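Local coordinates for protein peptide methionine sulfoxide reductase MsrA (Corynebacterium diphtheriae, PDB 4D7L) that reduces methionine (S)-sulfoxide in oxidised proteins back to methionine, using a mycothiol redox relay built on thiol-disulfide exchange, at residues Q215-L218 with H219-L223; Q49-A52 with V53-T56; L197-A200 with S201-A204; N100-Y103 with R104-C107. All blocks are in the same frame, centred on the assembly; numbering follows the deposited sequence.

Contact 1. Residues Q215-L218 with H219-L223; sequences QQYL and HKNPL
The phenol of Tyr217 lies alongside the side chain of Asn221, both pointing the same way, Tyr217 from the first turn of the helix and Asn221 from just past its end. Asn221 CB stands above one face of the ring, offset toward its rim, while ND2 reaches past CZ to the hydroxyl, giving an ND2 to OH hydrogen bond of 3.1 Å. The phenol oxygen lies close to the amide plane, yet ring and amide are turned 88° apart, so the two flat groups meet through this bond and not by stacking. Both side chains have CG anti to the backbone N (chi1 178° in each), which sends both off to the same side. Behind them, Asn221 N donates to Tyr217 O at 2.8 Å. Asn221 is where the chain leaves helical geometry, and its OD1 accepts from Leu223 N at 3.2 Å, an Asx turn bent round Pro222.

At the other end Gln216 holds the N-cap position, its carbonyl O taking Lys220 N at 3.0 Å and His219 N in a weaker, bent bond. The Lys220 chain, extended beyond CG, runs back along the backbone until NZ donates to Gln215 O at 2.8 Å, tilted 18° from the carbonyl plane.

The short helix 217-220 packs against helix 73-81, where Tyr217 stacks on Trp74, Leu218 touches Trp74 and Lys78, and Glu77 accepts from Gln216 N. Leu218 comes within about 7 Å of the side chain of Cys72, the predicted catalytic cysteine, and Gln215 NE2 ties the entry to the helix to Val91 O on strand 86-94.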
ATOM      1  N   GLN A 215      -8.762  -1.694   9.115  1.00 16.90           N
ATOM      2  CA  GLN A 215      -8.650  -3.030   8.528  1.00 17.67           C
ATOM      3  C   GLN A 215      -9.974  -3.423   7.917  1.00 18.19           C
ATOM      4  O   GLN A 215     -10.971  -3.475   8.613  1.00 19.02           O
ATOM      5  CB  GLN A 215      -8.214  -4.046   9.594  1.00 16.93           C
ATOM      6  CG  GLN A 215      -6.948  -3.606  10.353  1.00 13.76           C
ATOM      7  CD  GLN A 215      -5.735  -3.433   9.422  1.00 17.64           C
ATOM      8  OE1 GLN A 215      -5.619  -4.135   8.420  1.00 17.95           O
ATOM      9  NE2 GLN A 215      -4.812  -2.524   9.775  1.00 17.99           N
ATOM     10  N   GLN A 216      -9.978  -3.665   6.611  1.00 18.33           N
ATOM     11  CA  GLN A 216     -11.209  -3.955   5.862  1.00 13.85           C
ATOM     12  C   GLN A 216     -12.279  -2.897   6.093  1.00 16.91           C
ATOM     13  O   GLN A 216     -13.465  -3.204   6.201  1.00 21.22           O
ATOM     14  CB  GLN A 216     -11.752  -5.344   6.225  1.00 22.14           C
ATOM     15  CG  GLN A 216     -10.780  -6.487   5.910  1.00 18.32           C
ATOM     16  CD  GLN A 216      -9.868  -6.807   7.081  1.00 17.59           C
ATOM     17  OE1 GLN A 216     -10.340  -7.174   8.156  1.00 19.78           O
ATOM     18  NE2 GLN A 216      -8.561  -6.669   6.880  1.00 17.74           N
ATOM     19  N   TYR A 217     -11.848  -1.641   6.159  1.00 17.91           N
ATOM     20  CA  TYR A 217     -12.756  -0.529   6.416  1.00 18.47           C
ATOM     21  C   TYR A 217     -14.009  -0.532   5.532  1.00 15.78           C
ATOM     22  O   TYR A 217     -15.130  -0.335   6.014  1.00 16.85           O
ATOM     23  CB  TYR A 217     -12.005   0.800   6.219  1.00 17.53           C
ATOM     24  CG  TYR A 217     -12.882   2.010   6.408  1.00 18.70           C
ATOM     25  CD1 TYR A 217     -13.254   2.430   7.675  1.00 21.73           C
ATOM     26  CD2 TYR A 217     -13.329   2.757   5.303  1.00 22.05           C
ATOM     27  CE1 TYR A 217     -14.064   3.553   7.849  1.00 23.81           C
ATOM     28  CE2 TYR A 217     -14.138   3.878   5.472  1.00 20.46           C
ATOM     29  CZ  TYR A 217     -14.500   4.270   6.746  1.00 22.07           C
ATOM     30  OH  TYR A 217     -15.303   5.380   6.917  1.00 23.93           O
ATOM     31  N   LEU A 218     -13.812  -0.738   4.238  1.00 16.24           N
ATOM     32  CA  LEU A 218     -14.923  -0.634   3.304  1.00 18.20           C
ATOM     33  C   LEU A 218     -15.912  -1.775   3.470  1.00 20.27           C
ATOM     34  O   LEU A 218     -17.094  -1.626   3.158  1.00 21.57           O
ATOM     35  CB  LEU A 218     -14.403  -0.594   1.875  1.00 20.28           C
ATOM     36  CG  LEU A 218     -13.570   0.648   1.570  1.00 19.38           C
ATOM     37  CD1 LEU A 218     -13.106   0.589   0.119  1.00 19.98           C
ATOM     38  CD2 LEU A 218     -14.370   1.939   1.859  1.00 16.85           C
ATOM     39  N   HIS A 219     -15.443  -2.916   3.963  1.00 20.58           N
ATOM     40  CA  HIS A 219     -16.370  -4.006   4.270  1.00 19.93           C
ATOM     41  C   HIS A 219     -17.166  -3.722   5.554  1.00 22.21           C
ATOM     42  O   HIS A 219     -18.382  -3.933   5.612  1.00 21.97           O
ATOM     43  CB  HIS A 219     -15.629  -5.338   4.408  1.00 22.96           C
ATOM     44  CG  HIS A 219     -16.547  -6.492   4.696  1.00 23.58           C
ATOM     45  ND1 HIS A 219     -17.261  -7.131   3.705  1.00 25.37           N
ATOM     46  CD2 HIS A 219     -16.924  -7.061   5.862  1.00 26.60           C
ATOM     47  CE1 HIS A 219     -18.014  -8.074   4.249  1.00 29.04           C
ATOM     48  NE2 HIS A 219     -17.821  -8.057   5.558  1.00 26.46           N
ATOM     49  N   LYS A 220     -16.467  -3.277   6.593  1.00 18.30           N
ATOM     50  CA  LYS A 220     -17.088  -2.994   7.884  1.00 20.75           C
ATOM     51  C   LYS A 220     -18.047  -1.819   7.808  1.00 26.32           C
ATOM     52  O   LYS A 220     -19.035  -1.780   8.532  1.00 26.77           O
ATOM     53  CB  LYS A 220     -16.017  -2.685   8.943  1.00 21.62           C
ATOM     54  CG  LYS A 220     -15.133  -3.877   9.320  1.00 21.19           C
ATOM     55  CD  LYS A 220     -13.933  -3.408  10.146  1.00 17.54           C
ATOM     56  CE  LYS A 220     -13.034  -4.560  10.567  1.00 22.38           C
ATOM     57  NZ  LYS A 220     -11.789  -3.999  11.211  1.00 17.31           N
ATOM     58  N   ASN A 221     -17.724  -0.836   6.971  0.85 19.01           N
ATOM     59  CA  ASN A 221     -18.574   0.338   6.857  0.85 21.32           C
ATOM     60  C   ASN A 221     -18.950   0.571   5.401  0.85 17.83           C
ATOM     61  O   ASN A 221     -18.287   1.322   4.683  0.85 17.97           O
ATOM     62  CB  ASN A 221     -17.874   1.572   7.434  0.85 22.80           C
ATOM     63  CG  ASN A 221     -18.710   2.816   7.288  0.85 30.87           C
ATOM     64  OD1 ASN A 221     -19.943   2.738   7.137  0.85 30.67           O
ATOM     65  ND2 ASN A 221     -18.064   3.977   7.336  0.85 26.82           N
ATOM     66  N   PRO A 222     -20.038  -0.066   4.965  1.00 26.85           N
ATOM     67  CA  PRO A 222     -20.489   0.040   3.578  1.00 33.82           C
ATOM     68  C   PRO A 222     -20.969   1.455   3.215  1.00 31.25           C
ATOM     69  O   PRO A 222     -21.209   1.725   2.036  1.00 31.48           O
ATOM     70  CB  PRO A 222     -21.610  -0.999   3.491  1.00 37.79           C
ATOM     71  CG  PRO A 222     -21.999  -1.289   4.878  1.00 39.06           C
ATOM     72  CD  PRO A 222     -20.823  -1.036   5.740  1.00 29.21           C
ATOM     73  N   LEU A 223     -21.120   2.330   4.206  1.00 22.83           N
ATOM     74  CA  LEU A 223     -21.415   3.739   3.929  1.00 24.13           C
ATOM     75  C   LEU A 223     -20.122   4.526   3.647  1.00 26.23           C
ATOM     76  O   LEU A 223     -20.166   5.671   3.187  1.00 27.10           O
ATOM     77  CB  LEU A 223     -22.159   4.371   5.112  1.00 19.73           C
ATOM     78  CG  LEU A 223     -23.555   3.784   5.381  1.00 22.69           C
ATOM     79  CD1 LEU A 223     -24.082   4.183   6.766  1.00 26.51           C
ATOM     80  CD2 LEU A 223     -24.552   4.166   4.285  1.00 25.53           C
TER

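Contact 2. Residues Q49-A52 with V53-T56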
ATOM      1  N   GLN A  49      -7.456  -8.700  14.498  1.00 27.06           N
ATOM      2  CA  GLN A  49      -8.506  -9.702  14.433  1.00 24.08           C
ATOM      3  C   GLN A  49      -8.449 -10.353  13.061  1.00 19.51           C
ATOM      4  O   GLN A  49      -7.900  -9.772  12.128  1.00 21.56           O
ATOM      5  CB  GLN A  49      -9.877  -9.064  14.677  1.00 36.03           C
ATOM      6  CG  GLN A  49     -10.008  -8.441  16.045  1.00 49.78           C
ATOM      7  CD  GLN A  49      -9.823  -9.472  17.149  1.00 60.45           C
ATOM      8  OE1 GLN A  49     -10.602 -10.422  17.272  1.00 58.22           O
ATOM      9  NE2 GLN A  49      -8.767  -9.302  17.944  1.00 63.99           N
ATOM     10  N   PRO A  50      -8.999 -11.565  12.934  1.00 19.39           N
ATOM     11  CA  PRO A  50      -9.068 -12.226  11.630  1.00 24.96           C
ATOM     12  C   PRO A  50      -9.713 -11.337  10.586  1.00 23.68           C
ATOM     13  O   PRO A  50     -10.623 -10.571  10.918  1.00 24.12           O
ATOM     14  CB  PRO A  50      -9.938 -13.453  11.905  1.00 22.90           C
ATOM     15  CG  PRO A  50      -9.704 -13.758  13.343  1.00 29.66           C
ATOM     16  CD  PRO A  50      -9.537 -12.417  14.012  1.00 23.56           C
ATOM     17  N   HIS A  51      -9.204 -11.420   9.363  1.00 19.55           N
ATOM     18  CA  HIS A  51      -9.682 -10.643   8.220  1.00 19.01           C
ATOM     19  C   HIS A  51     -11.215 -10.724   8.126  1.00 17.35           C
ATOM     20  O   HIS A  51     -11.786 -11.816   8.152  1.00 19.66           O
ATOM     21  CB  HIS A  51      -9.044 -11.189   6.943  1.00 15.94           C
ATOM     22  CG  HIS A  51      -9.098 -10.261   5.766  1.00 19.21           C
ATOM     23  ND1 HIS A  51     -10.211 -10.151   4.956  1.00 19.20           N
ATOM     24  CD2 HIS A  51      -8.146  -9.477   5.209  1.00 15.14           C
ATOM     25  CE1 HIS A  51      -9.954  -9.303   3.974  1.00 18.68           C
ATOM     26  NE2 HIS A  51      -8.710  -8.870   4.112  1.00 21.75           N
ATOM     27  N   ALA A  52     -11.868  -9.571   8.004  1.00 21.33           N
ATOM     28  CA  ALA A  52     -13.329  -9.495   8.035  1.00 21.78           C
ATOM     29  C   ALA A  52     -13.989 -10.239   6.877  1.00 23.92           C
ATOM     30  O   ALA A  52     -15.157 -10.636   6.964  1.00 19.54           O
ATOM     31  CB  ALA A  52     -13.779  -8.029   8.055  1.00 20.45           C
ATOM     32  N   VAL A  53     -13.263 -10.418   5.778  1.00 17.26           N
ATOM     33  CA  VAL A  53     -13.837 -11.146   4.632  1.00 16.85           C
ATOM     34  C   VAL A  53     -13.227 -12.545   4.493  1.00 17.25           C
ATOM     35  O   VAL A  53     -13.917 -13.544   4.284  1.00 18.96           O
ATOM     36  CB  VAL A  53     -13.605 -10.349   3.321  1.00 21.75           C
ATOM     37  CG1 VAL A  53     -14.264 -11.069   2.138  1.00 25.04           C
ATOM     38  CG2 VAL A  53     -14.195  -8.933   3.470  1.00 19.96           C
ATOM     39  N   LEU A  54     -11.907 -12.596   4.597  1.00 19.16           N
ATOM     40  CA  LEU A  54     -11.167 -13.828   4.324  1.00 18.68           C
ATOM     41  C   LEU A  54     -11.058 -14.742   5.553  1.00 26.11           C
ATOM     42  O   LEU A  54     -10.821 -15.945   5.426  1.00 25.41           O
ATOM     43  CB  LEU A  54      -9.771 -13.476   3.794  1.00 18.70           C
ATOM     44  CG  LEU A  54      -9.688 -12.662   2.502  1.00 26.05           C
ATOM     45  CD1 LEU A  54      -8.228 -12.371   2.101  1.00 22.05           C
ATOM     46  CD2 LEU A  54     -10.410 -13.381   1.371  1.00 32.85           C
ATOM     47  N   GLY A  55     -11.227 -14.166   6.739  1.00 20.56           N
ATOM     48  CA  GLY A  55     -11.243 -14.942   7.972  1.00 19.78           C
ATOM     49  C   GLY A  55      -9.861 -15.394   8.431  1.00 23.09           C
ATOM     50  O   GLY A  55      -9.739 -16.233   9.327  1.00 23.73           O
ATOM     51  N   THR A  56      -8.818 -14.810   7.847  1.00 19.99           N
ATOM     52  CA  THR A  56      -7.453 -15.289   8.086  1.00 21.89           C
ATOM     53  C   THR A  56      -6.598 -14.326   8.911  1.00 24.29           C
ATOM     54  O   THR A  56      -6.982 -13.168   9.131  1.00 18.48           O
ATOM     55  CB  THR A  56      -6.740 -15.554   6.740  1.00 18.93           C
ATOM     56  OG1 THR A  56      -6.882 -14.400   5.904  1.00 20.77           O
ATOM     57  CG2 THR A  56      -7.381 -16.758   6.036  1.00 22.78           C
TER
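Val53 begins the second half of this loop by turning its backbone N-H onto the imidazole of His51, with 3.2 Å from Val53 N to His51 ND1. Its side chain runs beside that of His51 in the same direction, CB approaching ND1, while Val53 CA sits at the ring edge in plane. Leu54 follows with a second and straighter bond to the same nitrogen, 3.0 Å from Leu54 N to His51 ND1, the donor 30° out of the ring plane. Its CG then rises over one face of the imidazole in a CH-pi contact, 3.9 Å from the ring centroid and displaced toward the rim. Gly55 continues the turn with a positive phi of 76°, and its N closes on His51 O at 2.8 Å. Thr56 completes the loop: its carbonyl O accepts from His51 N at 2.8 Å, nearly straight and in the carbonyl plane. The same oxygen also lies 3.4 Å from Pro50 CA, a CA-H...O contact.

His51 is thus the residue round which the loop folds, gripped through N, O and ND1. Having its CG anti to the backbone N (chi1 -162°) carries the ring under the turn, where it also meets Trp81 of helix 73-81. Because ND1 accepts two N-H groups, it should carry no proton. Its other ring nitrogen, NE2, is hydrogen-bonded to Thr89 OG1, and the pattern is consistent with a neutral imidazole whose proton sits on NE2.

Contact 3. Residues L197-A200 with S201-A204; sequences LPLA and STPA. With PGE (triethylene glycol), chain L.
Thr202 and Leu199 form the tight part of this turn. Leu199 O receives two bonds from the one residue: Thr202 OG1 at 2.7 Å, in the carbonyl plane, and Thr202 N at 3.1 Å, which comes from well above that plane. The two donors therefore approach the oxygen from different directions. A chi1 of 63°, with OG1 between the backbone N and the carbonyl carbon, is what folds the hydroxyl back onto the carbonyl. One residue earlier, Ser201 N bonds to Pro198 O at 2.9 Å. Leu197 closes this side: its side chain crosses that of Thr202 at about a right angle, CD1 lying 3.9 Å from Thr202 CG2, with Tyr160 of strand 158-161 touching both residues.

The solvent side is looser. Ser201 OG, exposed, shares a hydrogen bond of 2.7 Å with O1 of a triethylene glycol molecule, probably from the crystallisation liquor, which also brushes the Pro198 ring. Across the turn a water donates to Thr202 O at 2.9 Å and only weakly to Ala200 O.

Two successive bonds from residue i+3 back to residue i identify a short 3-10 turn. Here it terminates strand 195-198, an outermost strand of the mixed sheet, which pairs in parallel with strand 158-161, and redirects the chain into the loop toward strand 208-209.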
ATOM      1  N   LEU A 197      11.774  -1.357  -3.518  1.00 15.26           N
ATOM      2  CA  LEU A 197      12.925  -1.856  -2.742  1.00 17.14           C
ATOM      3  C   LEU A 197      12.456  -2.878  -1.706  1.00 15.73           C
ATOM      4  O   LEU A 197      11.272  -2.945  -1.397  1.00 17.46           O
ATOM      5  CB  LEU A 197      13.673  -0.696  -2.058  1.00 22.64           C
ATOM      6  CG  LEU A 197      12.933   0.135  -1.006  1.00 25.60           C
ATOM      7  CD1 LEU A 197      13.923   0.899  -0.129  1.00 22.51           C
ATOM      8  CD2 LEU A 197      11.965   1.129  -1.659  1.00 26.63           C
ATOM      9  N   PRO A 198      13.380  -3.679  -1.168  1.00 16.61           N
ATOM     10  CA  PRO A 198      12.969  -4.587  -0.089  1.00 17.77           C
ATOM     11  C   PRO A 198      12.413  -3.790   1.097  1.00 21.15           C
ATOM     12  O   PRO A 198      12.934  -2.715   1.370  1.00 18.84           O
ATOM     13  CB  PRO A 198      14.267  -5.298   0.286  1.00 17.06           C
ATOM     14  CG  PRO A 198      15.115  -5.228  -0.998  1.00 18.87           C
ATOM     15  CD  PRO A 198      14.764  -3.926  -1.629  1.00 17.47           C
ATOM     16  N   LEU A 199      11.365  -4.287   1.751  1.00 14.12           N
ATOM     17  CA  LEU A 199      10.841  -3.656   2.963  1.00 13.29           C
ATOM     18  C   LEU A 199      11.956  -3.427   3.978  1.00 14.58           C
ATOM     19  O   LEU A 199      12.042  -2.371   4.586  1.00 16.92           O
ATOM     20  CB  LEU A 199       9.750  -4.525   3.593  1.00 14.47           C
ATOM     21  CG  LEU A 199       9.152  -4.010   4.910  1.00 20.48           C
ATOM     22  CD1 LEU A 199       8.374  -2.724   4.612  1.00 21.00           C
ATOM     23  CD2 LEU A 199       8.240  -5.068   5.514  1.00 23.34           C
ATOM     24  N   ALA A 200      12.827  -4.415   4.120  1.00 14.62           N
ATOM     25  CA  ALA A 200      13.913  -4.333   5.103  1.00 19.01           C
ATOM     26  C   ALA A 200      14.901  -3.221   4.784  1.00 19.76           C
ATOM     27  O   ALA A 200      15.689  -2.820   5.649  1.00 17.82           O
ATOM     28  CB  ALA A 200      14.649  -5.672   5.196  1.00 19.93           C
ATOM     29  N   SER A 201      14.891  -2.744   3.541  1.00 17.26           N
ATOM     30  CA  SER A 201      15.807  -1.679   3.116  1.00 16.41           C
ATOM     31  C   SER A 201      15.188  -0.284   3.180  1.00 14.67           C
ATOM     32  O   SER A 201      15.861   0.705   2.869  1.00 17.38           O
ATOM     33  CB  SER A 201      16.321  -1.966   1.708  1.00 19.97           C
ATOM     34  OG  SER A 201      17.143  -3.130   1.736  1.00 19.21           O
ATOM     35  N   THR A 202      13.915  -0.190   3.549  1.00 14.84           N
ATOM     36  CA  THR A 202      13.313   1.129   3.813  1.00 17.47           C
ATOM     37  C   THR A 202      13.896   1.691   5.104  1.00 17.99           C
ATOM     38  O   THR A 202      14.482   0.944   5.886  1.00 18.05           O
ATOM     39  CB  THR A 202      11.791   1.067   3.945  1.00 16.38           C
ATOM     40  OG1 THR A 202      11.456   0.248   5.082  1.00 18.72           O
ATOM     41  CG2 THR A 202      11.162   0.501   2.664  1.00 14.76           C
ATOM     42  N   PRO A 203      13.765   3.010   5.333  1.00 17.77           N
ATOM     43  CA  PRO A 203      14.435   3.554   6.531  1.00 21.09           C
ATOM     44  C   PRO A 203      14.004   2.885   7.849  1.00 18.29           C
ATOM     45  O   PRO A 203      14.875   2.526   8.644  1.00 19.07           O
ATOM     46  CB  PRO A 203      14.043   5.042   6.512  1.00 19.18           C
ATOM     47  CG  PRO A 203      13.876   5.339   5.014  1.00 15.57           C
ATOM     48  CD  PRO A 203      13.219   4.069   4.464  1.00 15.31           C
ATOM     49  N   ALA A 204      12.708   2.687   8.075  1.00 17.68           N
ATOM     50  CA  ALA A 204      12.293   2.019   9.298  1.00 20.61           C
ATOM     51  C   ALA A 204      12.548   0.535   9.192  1.00 19.73           C
ATOM     52  O   ALA A 204      12.719  -0.127  10.202  1.00 19.68           O
ATOM     53  CB  ALA A 204      10.822   2.279   9.594  1.00 15.23           C
TER
HETATM   54  C1  PGE L1228      19.818  -3.498  -0.461  0.84 43.88           C
HETATM   55  O1  PGE L1228      18.435  -3.787  -0.578  0.84 32.32           O
HETATM   56  C2  PGE L1228      20.034  -2.447   0.610  0.84 40.19           C
HETATM   57  O2  PGE L1228      19.504  -1.214   0.157  0.84 43.94           O
HETATM   58  O   HOH W   1      16.963   0.012   7.023  1.00 36.75           O

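Contact 4. Residues N100-Y103 with R104-C107; sequences NPTY and RETC. With CAC (cacodylate ion), chain D.
The ring of Tyr103 carries the sulfur of Cys107 over one face, and at its edge, in plane, lies an oxygen of a bound cacodylate ion. Tyr103 opens helix 103-107, whose N-terminus is closed by a Thr102-Glu105 capping box. Cys107 SG sits 3.5 Å from the ring centroid and 17° off the normal, a sulfur-aromatic contact displaced toward the rim on the CZ side. The turn of helix 103-107 brings the two together: Cys107 N donates to Tyr103 O at 2.9 Å, and Tyr103 CG, anti to its own N at chi1 177°, swings the ring across the sulfur. Tyr103 OH donates to cacodylate O1 at 2.6 Å. The ion, probably from the crystallisation liquor, is also hydrogen-bonded to Tyr155 OH, and Tyr103 comes within about 7 Å of the side chain of Cys72, the predicted active-site residue. This pairing of two tyrosine hydroxyls round an oxyanion is consistent with the sulfoxide pocket of MsrA enzymes.

In the capping box Thr102, the N-cap, accepts Glu105 N on OG1 at 3.0 Å, and Glu105 returns the bond by taking Thr102 N on its carboxylate. The first i to i+4 bond runs from Thr106 N to the carbonyl O of the N-cap, Thr102, at 3.0 Å. Pro101, just before the cap, packs on Phe93 of strand 86-94, and its CB lies 4.0 Å from Glu105 OE1. That oxygen is met by Thr102 N on its anti side, 34° out of the carboxylate plane, at 2.9 Å.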
ATOM      1  N   ASN A 100       5.987   2.598  14.493  1.00 16.95           N
ATOM      2  CA  ASN A 100       4.611   2.467  14.959  1.00 21.16           C
ATOM      3  C   ASN A 100       3.797   3.756  14.977  1.00 22.30           C
ATOM      4  O   ASN A 100       3.303   4.159  16.035  1.00 18.65           O
ATOM      5  CB  ASN A 100       4.615   1.867  16.362  1.00 15.37           C
ATOM      6  CG  ASN A 100       5.293   0.526  16.389  1.00 21.53           C
ATOM      7  OD1 ASN A 100       4.804  -0.431  15.778  1.00 22.47           O
ATOM      8  ND2 ASN A 100       6.432   0.439  17.093  1.00 22.51           N
ATOM      9  N   PRO A 101       3.651   4.399  13.809  1.00 18.72           N
ATOM     10  CA  PRO A 101       2.860   5.631  13.747  1.00 20.51           C
ATOM     11  C   PRO A 101       1.359   5.351  13.877  1.00 20.74           C
ATOM     12  O   PRO A 101       0.909   4.296  13.452  1.00 18.98           O
ATOM     13  CB  PRO A 101       3.177   6.173  12.352  1.00 18.28           C
ATOM     14  CG  PRO A 101       3.380   4.912  11.510  1.00 17.04           C
ATOM     15  CD  PRO A 101       4.129   3.973  12.473  1.00 16.88           C
ATOM     16  N   THR A 102       0.616   6.265  14.487  1.00 17.20           N
ATOM     17  CA  THR A 102      -0.838   6.246  14.378  1.00 20.14           C
ATOM     18  C   THR A 102      -1.230   6.773  13.007  1.00 21.84           C
ATOM     19  O   THR A 102      -0.433   7.416  12.331  1.00 18.68           O
ATOM     20  CB  THR A 102      -1.509   7.121  15.428  1.00 24.02           C
ATOM     21  OG1 THR A 102      -1.133   8.486  15.202  1.00 19.39           O
ATOM     22  CG2 THR A 102      -1.079   6.712  16.842  1.00 22.26           C
ATOM     23  N   TYR A 103      -2.464   6.513  12.603  1.00 17.32           N
ATOM     24  CA  TYR A 103      -2.967   7.051  11.355  1.00 16.57           C
ATOM     25  C   TYR A 103      -2.894   8.578  11.358  1.00 17.83           C
ATOM     26  O   TYR A 103      -2.464   9.219  10.380  1.00 20.18           O
ATOM     27  CB  TYR A 103      -4.407   6.579  11.140  1.00 13.93           C
ATOM     28  CG  TYR A 103      -5.053   7.134   9.890  1.00 16.66           C
ATOM     29  CD1 TYR A 103      -4.591   6.769   8.625  1.00 18.65           C
ATOM     30  CD2 TYR A 103      -6.155   7.980   9.977  1.00 21.83           C
ATOM     31  CE1 TYR A 103      -5.213   7.251   7.460  1.00 20.22           C
ATOM     32  CE2 TYR A 103      -6.773   8.466   8.832  1.00 21.44           C
ATOM     33  CZ  TYR A 103      -6.293   8.094   7.580  1.00 23.18           C
ATOM     34  OH  TYR A 103      -6.906   8.569   6.440  1.00 22.58           O
ATOM     35  N   ARG A 104      -3.299   9.168  12.469  1.00 16.19           N
ATOM     36  CA  ARG A 104      -3.301  10.625  12.535  1.00 19.45           C
ATOM     37  C   ARG A 104      -1.879  11.138  12.336  1.00 21.34           C
ATOM     38  O   ARG A 104      -1.658  12.090  11.600  1.00 19.85           O
ATOM     39  CB  ARG A 104      -3.879  11.110  13.869  1.00 22.56           C
ATOM     40  CG  ARG A 104      -3.825  12.625  14.055  1.00 37.79           C
ATOM     41  CD  ARG A 104      -4.439  13.036  15.401  1.00 51.98           C
ATOM     42  NE  ARG A 104      -5.848  12.660  15.497  1.00 66.44           N
ATOM     43  CZ  ARG A 104      -6.849  13.390  15.012  1.00 73.26           C
ATOM     44  NH1 ARG A 104      -6.602  14.551  14.416  1.00 73.72           N
ATOM     45  NH2 ARG A 104      -8.101  12.967  15.139  1.00 75.60           N
ATOM     46  N   GLU A 105      -0.896  10.473  12.932  1.00 19.45           N
ATOM     47  CA  GLU A 105       0.489  10.897  12.706  1.00 18.27           C
ATOM     48  C   GLU A 105       0.898  10.807  11.228  1.00 17.38           C
ATOM     49  O   GLU A 105       1.516  11.729  10.683  1.00 22.22           O
ATOM     50  CB  GLU A 105       1.439  10.058  13.564  1.00 16.89           C
ATOM     51  CG  GLU A 105       1.352  10.431  15.033  1.00 21.54           C
ATOM     52  CD  GLU A 105       2.165   9.522  15.937  1.00 26.48           C
ATOM     53  OE1 GLU A 105       2.393   8.341  15.586  1.00 23.40           O
ATOM     54  OE2 GLU A 105       2.564  10.003  17.015  1.00 27.40           O
ATOM     55  N   THR A 106       0.567   9.696  10.588  0.69 17.07           N
ATOM     56  CA  THR A 106       0.950   9.501   9.199  0.69 18.02           C
ATOM     57  C   THR A 106       0.324  10.582   8.305  0.69 21.56           C
ATOM     58  O   THR A 106       0.984  11.092   7.395  0.69 20.21           O
ATOM     59  CB  THR A 106       0.543   8.097   8.701  0.69 18.83           C
ATOM     60  OG1 THR A 106       1.230   7.110   9.483  0.69 17.49           O
ATOM     61  CG2 THR A 106       0.875   7.915   7.229  0.69 17.42           C
ATOM     62  N   CYS A 107      -0.920  10.961   8.595  0.98 19.72           N
ATOM     63  CA  CYS A 107      -1.619  11.964   7.783  0.98 19.04           C
ATOM     64  C   CYS A 107      -0.974  13.343   7.863  0.98 18.48           C
ATOM     65  O   CYS A 107      -1.253  14.186   7.006  0.98 20.28           O
ATOM     66  CB  CYS A 107      -3.096  12.077   8.185  0.98 21.60           C
ATOM     67  SG  CYS A 107      -4.023  10.563   7.855  0.98 25.02           S
TER
HETATM   68 AS   CAC D1220      -7.295   7.616   3.363  0.87 21.99          AS
HETATM   69  O1  CAC D1220      -5.884   8.367   4.052  0.87 16.99           O
HETATM   70  O2  CAC D1220      -7.273   7.814   1.635  0.87 21.16           O
HETATM   71  C1  CAC D1220      -8.908   8.458   4.097  0.87 20.48           C
HETATM   72  C2  CAC D1220      -7.298   5.703   3.803  0.87 15.94           C
HETATM   73  O   HOH W   2       3.083   6.485  17.482  1.00 27.35           O

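Overall arrangement
All four contacts are local turns, with no fully buried one among them. Contacts 2 and 3 lie at the surface, whereas 1 and 4 are partly buried and each brings a residue near Cys72. Contacts 1 and 2 alone touch: Gln216 OE1 probably accepts from Ala52 N at 2.8 Å, His219 packs on Val53, and both also pack on helix 73-81. Contacts 1 and 3 lie on opposite sides of the chain's centre, their centres about 29 Å apart. Chemistry follows place: short helices with N-caps in 1 and 4, an imidazole-centred loop in 2, a 3-10 turn ending an edge strand in 3. Contacts 1, 2 and 4 all reach strand 86-94, the first two by hydrogen bonds and contact 4 by packing on Phe93.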